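Local coordinates for type VI immunity protein Atu4351 (Agrobacterium fabrum, PDB 6ITW), which is a type VI secretion immunity protein, an antitoxin with a GAD-like domain that probably neutralises the toxic effector made by its own cell, at residues F15-I29 against L41-K53. Sequence-based numbering, arbitrary orientation.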
ATOM      1  N   PHE A  15      11.257  -6.803  12.486  1.00 31.63           N
ATOM      2  CA  PHE A  15       9.812  -6.946  12.656  1.00 36.12           C
ATOM      3  C   PHE A  15       9.369  -8.320  13.159  1.00 40.18           C
ATOM      4  O   PHE A  15       8.191  -8.484  13.531  1.00 32.63           O
ATOM      5  CB  PHE A  15       9.101  -6.602  11.331  1.00 37.17           C
ATOM      6  CG  PHE A  15       9.474  -5.228  10.776  1.00 37.65           C
ATOM      7  CD1 PHE A  15       9.507  -4.104  11.614  1.00 30.85           C
ATOM      8  CD2 PHE A  15       9.800  -5.067   9.431  1.00 34.68           C
ATOM      9  CE1 PHE A  15       9.844  -2.832  11.112  1.00 39.32           C
ATOM     10  CE2 PHE A  15      10.140  -3.791   8.912  1.00 39.82           C
ATOM     11  CZ  PHE A  15      10.168  -2.677   9.754  1.00 41.29           C
ATOM     12  N   GLY A  16      10.275  -9.297  13.226  1.00 33.01           N
ATOM     13  CA  GLY A  16       9.888 -10.635  13.610  1.00 33.59           C
ATOM     14  C   GLY A  16       9.111 -11.343  12.510  1.00 40.73           C
ATOM     15  O   GLY A  16       9.102 -10.939  11.343  1.00 40.07           O
ATOM     16  N   LEU A  17       8.430 -12.410  12.908  1.00 31.53           N
ATOM     17  CA  LEU A  17       7.638 -13.188  11.970  1.00 35.30           C
ATOM     18  C   LEU A  17       6.321 -12.479  11.688  1.00 40.52           C
ATOM     19  O   LEU A  17       5.657 -12.026  12.625  1.00 35.51           O
ATOM     20  CB  LEU A  17       7.337 -14.576  12.518  1.00 32.75           C
ATOM     21  CG  LEU A  17       8.522 -15.493  12.784  1.00 39.66           C
ATOM     22  CD1 LEU A  17       8.082 -16.682  13.661  1.00 35.49           C
ATOM     23  CD2 LEU A  17       9.089 -15.961  11.471  1.00 38.72           C
ATOM     24  N   PRO A  18       5.894 -12.393  10.433  1.00 40.29           N
ATOM     25  CA  PRO A  18       4.533 -11.921  10.171  1.00 37.65           C
ATOM     26  C   PRO A  18       3.506 -12.743  10.941  1.00 36.68           C
ATOM     27  O   PRO A  18       3.440 -13.962  10.791  1.00 37.35           O
ATOM     28  CB  PRO A  18       4.397 -12.081   8.658  1.00 32.43           C
ATOM     29  CG  PRO A  18       5.822 -11.995   8.158  1.00 35.27           C
ATOM     30  CD  PRO A  18       6.664 -12.623   9.197  1.00 31.07           C
ATOM     31  N   GLU A  19       2.711 -12.076  11.775  1.00 37.00           N
ATOM     32  CA  GLU A  19       1.775 -12.729  12.681  1.00 40.22           C
ATOM     33  C   GLU A  19       0.501 -13.183  11.958  1.00 39.70           C
ATOM     34  O   GLU A  19       0.035 -12.541  11.014  1.00 31.50           O
ATOM     35  CB  GLU A  19       1.447 -11.749  13.802  1.00 37.93           C
ATOM     36  CG  GLU A  19       0.572 -12.251  14.952  1.00 54.82           C
ATOM     37  CD  GLU A  19       0.354 -11.151  16.020  1.00 66.93           C
ATOM     38  OE1 GLU A  19      -0.250 -10.083  15.704  1.00 55.86           O
ATOM     39  OE2 GLU A  19       0.821 -11.344  17.165  1.00 64.17           O
ATOM     40  N   ASN A  20      -0.060 -14.305  12.403  1.00 40.79           N
ATOM     41  CA  ASN A  20      -1.292 -14.857  11.843  1.00 40.19           C
ATOM     42  C   ASN A  20      -1.273 -14.905  10.312  1.00 38.48           C
ATOM     43  O   ASN A  20      -2.164 -14.355   9.664  1.00 41.34           O
ATOM     44  CB  ASN A  20      -2.509 -14.067  12.310  1.00 46.11           C
ATOM     45  CG  ASN A  20      -2.631 -13.975  13.809  1.00 53.32           C
ATOM     46  OD1 ASN A  20      -2.845 -12.880  14.349  1.00 48.46           O
ATOM     47  ND2 ASN A  20      -2.530 -15.118  14.497  1.00 51.56           N
ATOM     48  N   PRO A  21      -0.273 -15.537   9.706  1.00 39.33           N
ATOM     49  CA  PRO A  21      -0.152 -15.457   8.241  1.00 37.98           C
ATOM     50  C   PRO A  21      -1.227 -16.262   7.518  1.00 40.89           C
ATOM     51  O   PRO A  21      -1.618 -17.350   7.948  1.00 36.72           O
ATOM     52  CB  PRO A  21       1.243 -16.032   7.971  1.00 37.60           C
ATOM     53  CG  PRO A  21       1.462 -16.994   9.107  1.00 37.55           C
ATOM     54  CD  PRO A  21       0.794 -16.366  10.307  1.00 36.75           C
ATOM     55  N   GLU A  22      -1.716 -15.695   6.417  1.00 38.26           N
ATOM     56  CA  GLU A  22      -2.480 -16.422   5.415  1.00 39.68           C
ATOM     57  C   GLU A  22      -1.509 -16.969   4.366  1.00 40.80           C
ATOM     58  O   GLU A  22      -0.525 -16.308   4.016  1.00 43.87           O
ATOM     59  CB  GLU A  22      -3.518 -15.481   4.796  1.00 38.63           C
ATOM     60  CG  GLU A  22      -4.191 -15.903   3.498  1.00 41.65           C
ATOM     61  CD  GLU A  22      -5.175 -14.827   2.973  1.00 46.71           C
ATOM     62  OE1 GLU A  22      -4.956 -14.313   1.853  1.00 40.43           O
ATOM     63  OE2 GLU A  22      -6.166 -14.491   3.683  1.00 43.06           O
ATOM     64  N   ILE A  23      -1.766 -18.192   3.896  1.00 35.02           N
ATOM     65  CA  ILE A  23      -0.889 -18.872   2.941  1.00 40.80           C
ATOM     66  C   ILE A  23      -1.104 -18.303   1.546  1.00 39.95           C
ATOM     67  O   ILE A  23      -2.246 -18.084   1.116  1.00 45.00           O
ATOM     68  CB  ILE A  23      -1.150 -20.389   2.951  1.00 42.99           C
ATOM     69  CG1 ILE A  23      -0.530 -21.035   4.177  1.00 40.68           C
ATOM     70  CG2 ILE A  23      -0.598 -21.060   1.676  1.00 36.47           C
ATOM     71  CD1 ILE A  23      -0.843 -22.515   4.268  1.00 42.21           C
HETATM   72  N   MSE A  24      -0.015 -18.061   0.822  1.00 38.41           N
HETATM   73  CA  MSE A  24      -0.150 -17.745  -0.604  1.00 42.99           C
HETATM   74  C   MSE A  24       0.213 -19.001  -1.394  1.00 42.52           C
HETATM   75  O   MSE A  24       1.352 -19.474  -1.326  1.00 41.10           O
HETATM   76  CB  MSE A  24       0.727 -16.559  -1.018  1.00 41.59           C
HETATM   77  CG  MSE A  24       0.427 -16.085  -2.420  1.00 40.47           C
HETATM   78 SE   MSE A  24       1.396 -14.500  -2.993  0.82 40.26          SE
HETATM   79  CE  MSE A  24       0.566 -13.246  -1.857  1.00 61.97           C
ATOM     80  N   GLY A  25      -0.777 -19.554  -2.109  1.00 44.65           N
ATOM     81  CA  GLY A  25      -0.592 -20.830  -2.778  1.00 49.92           C
ATOM     82  C   GLY A  25       0.376 -20.762  -3.945  1.00 51.84           C
ATOM     83  O   GLY A  25       0.687 -19.696  -4.493  1.00 51.86           O
ATOM     84  N   GLU A  26       0.856 -21.940  -4.349  1.00 51.68           N
ATOM     85  CA  GLU A  26       1.851 -21.985  -5.420  1.00 53.89           C
ATOM     86  C   GLU A  26       1.263 -21.541  -6.754  1.00 50.31           C
ATOM     87  O   GLU A  26       1.942 -20.870  -7.542  1.00 44.69           O
ATOM     88  CB  GLU A  26       2.455 -23.382  -5.528  1.00 54.71           C
ATOM     89  CG  GLU A  26       3.541 -23.614  -4.494  1.00 54.28           C
ATOM     90  CD  GLU A  26       4.698 -22.637  -4.647  1.00 56.12           C
ATOM     91  OE1 GLU A  26       4.879 -22.082  -5.758  1.00 64.05           O
ATOM     92  OE2 GLU A  26       5.428 -22.421  -3.659  1.00 54.85           O
ATOM     93  N   ALA A  27       0.001 -21.886  -7.024  1.00 51.18           N
ATOM     94  CA  ALA A  27      -0.630 -21.395  -8.245  1.00 52.48           C
ATOM     95  C   ALA A  27      -0.604 -19.869  -8.289  1.00 54.91           C
ATOM     96  O   ALA A  27      -0.190 -19.273  -9.292  1.00 56.03           O
ATOM     97  CB  ALA A  27      -2.064 -21.924  -8.353  1.00 43.83           C
ATOM     98  N   ASP A  28      -1.010 -19.222  -7.187  1.00 51.01           N
ATOM     99  CA  ASP A  28      -0.939 -17.764  -7.103  1.00 52.15           C
ATOM    100  C   ASP A  28       0.491 -17.251  -7.301  1.00 48.28           C
ATOM    101  O   ASP A  28       0.715 -16.301  -8.060  1.00 49.64           O
ATOM    102  CB  ASP A  28      -1.521 -17.294  -5.766  1.00 50.14           C
ATOM    103  CG  ASP A  28      -3.045 -17.250  -5.781  1.00 51.64           C
ATOM    104  OD1 ASP A  28      -3.630 -17.459  -6.869  1.00 50.69           O
ATOM    105  OD2 ASP A  28      -3.662 -17.015  -4.715  1.00 48.39           O
ATOM    106  N   ILE A  29       1.477 -17.880  -6.649  1.00 42.99           N
ATOM    107  CA  ILE A  29       2.860 -17.426  -6.812  1.00 47.97           C
ATOM    108  C   ILE A  29       3.345 -17.672  -8.239  1.00 53.55           C
ATOM    109  O   ILE A  29       4.179 -16.916  -8.764  1.00 54.09           O
ATOM    110  CB  ILE A  29       3.785 -18.107  -5.780  1.00 46.45           C
ATOM    111  CG1 ILE A  29       3.367 -17.766  -4.348  1.00 48.22           C
ATOM    112  CG2 ILE A  29       5.261 -17.704  -5.983  1.00 44.27           C
ATOM    113  CD1 ILE A  29       4.295 -18.372  -3.300  1.00 44.49           C
ATOM    114  N   LEU A  41       8.967 -13.114  -3.695  1.00 37.87           N
ATOM    115  CA  LEU A  41       7.984 -14.195  -3.725  1.00 39.99           C
ATOM    116  C   LEU A  41       8.433 -15.359  -2.848  1.00 42.82           C
ATOM    117  O   LEU A  41       7.614 -15.991  -2.169  1.00 41.48           O
ATOM    118  CB  LEU A  41       7.739 -14.652  -5.158  1.00 40.03           C
ATOM    119  CG  LEU A  41       7.003 -13.665  -6.068  1.00 45.98           C
ATOM    120  CD1 LEU A  41       6.996 -14.180  -7.523  1.00 39.82           C
ATOM    121  CD2 LEU A  41       5.572 -13.412  -5.556  1.00 30.18           C
ATOM    122  N   ASP A  42       9.735 -15.636  -2.824  1.00 40.49           N
ATOM    123  CA  ASP A  42      10.228 -16.700  -1.964  1.00 43.81           C
ATOM    124  C   ASP A  42      10.074 -16.340  -0.488  1.00 42.97           C
ATOM    125  O   ASP A  42       9.705 -17.194   0.328  1.00 40.92           O
ATOM    126  CB  ASP A  42      11.684 -17.024  -2.305  1.00 46.05           C
ATOM    127  CG  ASP A  42      12.118 -18.365  -1.718  1.00 56.56           C
ATOM    128  OD1 ASP A  42      11.355 -19.351  -1.888  1.00 50.29           O
ATOM    129  OD2 ASP A  42      13.195 -18.433  -1.075  1.00 50.15           O
ATOM    130  N   PHE A  43      10.337 -15.083  -0.128  1.00 40.55           N
ATOM    131  CA  PHE A  43       9.997 -14.603   1.212  1.00 38.87           C
ATOM    132  C   PHE A  43       8.539 -14.934   1.573  1.00 40.56           C
ATOM    133  O   PHE A  43       8.264 -15.539   2.621  1.00 37.28           O
ATOM    134  CB  PHE A  43      10.271 -13.100   1.293  1.00 36.46           C
ATOM    135  CG  PHE A  43       9.790 -12.464   2.558  1.00 40.32           C
ATOM    136  CD1 PHE A  43      10.395 -12.762   3.775  1.00 37.08           C
ATOM    137  CD2 PHE A  43       8.725 -11.567   2.537  1.00 36.89           C
ATOM    138  CE1 PHE A  43       9.950 -12.168   4.959  1.00 34.51           C
ATOM    139  CE2 PHE A  43       8.278 -10.951   3.705  1.00 33.49           C
ATOM    140  CZ  PHE A  43       8.888 -11.252   4.921  1.00 36.07           C
ATOM    141  N   ILE A  44       7.595 -14.600   0.687  1.00 38.59           N
ATOM    142  CA  ILE A  44       6.185 -14.877   0.961  1.00 39.52           C
ATOM    143  C   ILE A  44       5.917 -16.380   1.023  1.00 37.50           C
ATOM    144  O   ILE A  44       5.112 -16.856   1.843  1.00 33.75           O
ATOM    145  CB  ILE A  44       5.306 -14.196  -0.099  1.00 36.44           C
ATOM    146  CG1 ILE A  44       5.470 -12.688   0.006  1.00 37.88           C
ATOM    147  CG2 ILE A  44       3.852 -14.618   0.068  1.00 34.96           C
ATOM    148  CD1 ILE A  44       5.253 -12.156   1.390  1.00 32.10           C
ATOM    149  N   ARG A  45       6.560 -17.148   0.140  1.00 35.65           N
ATOM    150  CA  ARG A  45       6.395 -18.599   0.161  1.00 40.90           C
ATOM    151  C   ARG A  45       6.736 -19.169   1.536  1.00 38.65           C
ATOM    152  O   ARG A  45       6.051 -20.066   2.039  1.00 37.27           O
ATOM    153  CB  ARG A  45       7.272 -19.240  -0.920  1.00 38.16           C
ATOM    154  CG  ARG A  45       7.267 -20.766  -0.909  1.00 41.10           C
ATOM    155  CD  ARG A  45       8.286 -21.358  -1.914  1.00 41.76           C
ATOM    156  NE  ARG A  45       7.825 -21.180  -3.283  1.00 43.63           N
ATOM    157  CZ  ARG A  45       8.380 -20.355  -4.165  1.00 45.41           C
ATOM    158  NH1 ARG A  45       9.441 -19.629  -3.833  1.00 44.23           N
ATOM    159  NH2 ARG A  45       7.866 -20.255  -5.381  1.00 49.36           N
ATOM    160  N   HIS A  46       7.777 -18.634   2.168  1.00 34.56           N
ATOM    161  CA  HIS A  46       8.186 -19.093   3.486  1.00 37.12           C
ATOM    162  C   HIS A  46       7.341 -18.482   4.597  1.00 38.85           C
ATOM    163  O   HIS A  46       6.794 -19.203   5.444  1.00 38.30           O
ATOM    164  CB  HIS A  46       9.658 -18.756   3.693  1.00 34.26           C
ATOM    165  CG  HIS A  46      10.582 -19.784   3.130  1.00 39.48           C
ATOM    166  ND1 HIS A  46      11.179 -19.651   1.894  1.00 41.44           N
ATOM    167  CD2 HIS A  46      11.000 -20.973   3.626  1.00 32.67           C
ATOM    168  CE1 HIS A  46      11.932 -20.710   1.658  1.00 38.27           C
ATOM    169  NE2 HIS A  46      11.843 -21.524   2.694  1.00 38.00           N
ATOM    170  N   ALA A  47       7.234 -17.155   4.626  1.00 36.26           N
ATOM    171  CA  ALA A  47       6.618 -16.511   5.778  1.00 32.79           C
ATOM    172  C   ALA A  47       5.104 -16.423   5.673  1.00 34.85           C
ATOM    173  O   ALA A  47       4.450 -16.162   6.685  1.00 35.68           O
ATOM    174  CB  ALA A  47       7.209 -15.111   5.986  1.00 32.22           C
ATOM    175  N   GLY A  48       4.527 -16.656   4.493  1.00 35.53           N
ATOM    176  CA  GLY A  48       3.116 -16.385   4.325  1.00 38.01           C
ATOM    177  C   GLY A  48       2.822 -14.889   4.271  1.00 38.04           C
ATOM    178  O   GLY A  48       3.707 -14.055   4.076  1.00 39.63           O
ATOM    179  N   LEU A  49       1.541 -14.564   4.456  1.00 35.27           N
ATOM    180  CA  LEU A  49       0.998 -13.208   4.329  1.00 36.57           C
ATOM    181  C   LEU A  49       0.427 -12.783   5.674  1.00 34.21           C
ATOM    182  O   LEU A  49      -0.740 -13.058   5.956  1.00 38.98           O
ATOM    183  CB  LEU A  49      -0.082 -13.153   3.280  1.00 34.83           C
ATOM    184  CG  LEU A  49       0.259 -13.460   1.833  1.00 38.89           C
ATOM    185  CD1 LEU A  49      -1.047 -13.698   1.077  1.00 33.82           C
ATOM    186  CD2 LEU A  49       1.069 -12.304   1.250  1.00 32.05           C
ATOM    187  N   GLY A  50       1.227 -12.096   6.486  1.00 29.64           N
ATOM    188  CA  GLY A  50       0.795 -11.767   7.831  1.00 31.92           C
ATOM    189  C   GLY A  50       0.945 -10.316   8.248  1.00 36.65           C
ATOM    190  O   GLY A  50       1.123  -9.415   7.412  1.00 33.33           O
ATOM    191  N   ILE A  51       0.873 -10.091   9.563  1.00 37.17           N
ATOM    192  CA  ILE A  51       0.787  -8.761  10.160  1.00 33.29           C
ATOM    193  C   ILE A  51       2.084  -8.451  10.895  1.00 34.18           C
ATOM    194  O   ILE A  51       2.685  -9.338  11.513  1.00 35.54           O
ATOM    195  CB  ILE A  51      -0.416  -8.673  11.115  1.00 31.24           C
ATOM    196  CG1 ILE A  51      -1.721  -8.775  10.336  1.00 31.35           C
ATOM    197  CG2 ILE A  51      -0.386  -7.359  11.886  1.00 33.15           C
ATOM    198  CD1 ILE A  51      -2.982  -8.761  11.211  1.00 32.60           C
ATOM    199  N   TRP A  52       2.532  -7.196  10.794  1.00 32.77           N
ATOM    200  CA  TRP A  52       3.680  -6.666  11.515  1.00 32.22           C
ATOM    201  C   TRP A  52       3.246  -5.496  12.396  1.00 33.93           C
ATOM    202  O   TRP A  52       2.233  -4.833  12.122  1.00 35.64           O
ATOM    203  CB  TRP A  52       4.772  -6.196  10.534  1.00 31.43           C
ATOM    204  CG  TRP A  52       5.758  -7.269  10.134  1.00 32.39           C
ATOM    205  CD1 TRP A  52       5.994  -8.457  10.778  1.00 33.69           C
ATOM    206  CD2 TRP A  52       6.643  -7.246   9.001  1.00 34.44           C
ATOM    207  NE1 TRP A  52       6.971  -9.175  10.112  1.00 33.07           N
ATOM    208  CE2 TRP A  52       7.385  -8.453   9.022  1.00 32.42           C
ATOM    209  CE3 TRP A  52       6.880  -6.322   7.973  1.00 27.40           C
ATOM    210  CZ2 TRP A  52       8.348  -8.757   8.052  1.00 32.89           C
ATOM    211  CZ3 TRP A  52       7.831  -6.629   7.012  1.00 33.65           C
ATOM    212  CH2 TRP A  52       8.552  -7.838   7.054  1.00 32.73           C
ATOM    213  N   LYS A  53       4.006  -5.253  13.472  1.00 35.00           N
ATOM    214  CA  LYS A  53       3.835  -4.068  14.337  1.00 28.29           C
ATOM    215  C   LYS A  53       2.382  -3.881  14.771  1.00 37.24           C
ATOM    216  O   LYS A  53       1.856  -2.767  14.819  1.00 37.20           O
ATOM    217  CB  LYS A  53       4.345  -2.814  13.633  1.00 33.49           C
ATOM    218  CG  LYS A  53       5.807  -2.889  13.183  1.00 35.23           C
ATOM    219  CD  LYS A  53       6.734  -2.531  14.321  1.00 43.21           C
ATOM    220  CE  LYS A  53       6.696  -1.029  14.636  1.00 49.79           C
ATOM    221  NZ  LYS A  53       6.764  -0.781  16.117  1.00 54.30           N
TER
HETATM  222  O   HOH W   1       6.183  -6.465  14.074  1.00 33.59           O
HETATM  223  O   HOH W   2       5.169 -15.630   9.215  1.00 35.50           O
HETATM  224  O   HOH W   3       2.650 -18.369   1.645  1.00 37.18           O
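Residues 19-22 run antiparallel to strand 49-52 and pair with it at Glu19-Ile51 and Glu22-Leu49, the one-residue shift between the pairs marking a beta bulge. In this corner of the GAD-like domain the chain pairs with 49-52, an outermost strand of the mixed sheet, which also pairs with strand 57-59, and the start of helix 26-31 then packs on helix 38-47. It is a worked example of backbone pairing flanked at both ends by side-chain packing. At one end Phe15 lays its CB over the five-membered ring of Trp52, 3.3 Å from the centroid and almost on the ring normal, a CH-pi contact. The Phe15 ring meets the six-membered ring obliquely, the planes 44° apart. Trp52 NE1 donates to Gly16 O at 3.0 Å in a bent bond that arrives above the carbonyl plane, while Pro18 packs CG against Ala47 CB. Gly50 lets the chains close up, its CA 3.7 Å from Pro18 CB.

At the other end Met24, present as selenomethionine, keeps CG anti to its backbone N (chi1 -171°) and bends at chi3, which brings CE to within 3.3 Å of Leu49 CD2; its CB rests on Ile44 CG2. Water 3 joins Met24 N to Ile44 O. Nearer the surface, Arg45 is shared by two carboxylates, with NH1 on Asp42 OD1 of its own helix. The second salt bridge is nearly flat, the Glu26 carboxylate and Arg45 guanidinium 2° from coplanar, and Arg45 NE meets the syn lone pair of Glu26 OE2 at 2.7 Å.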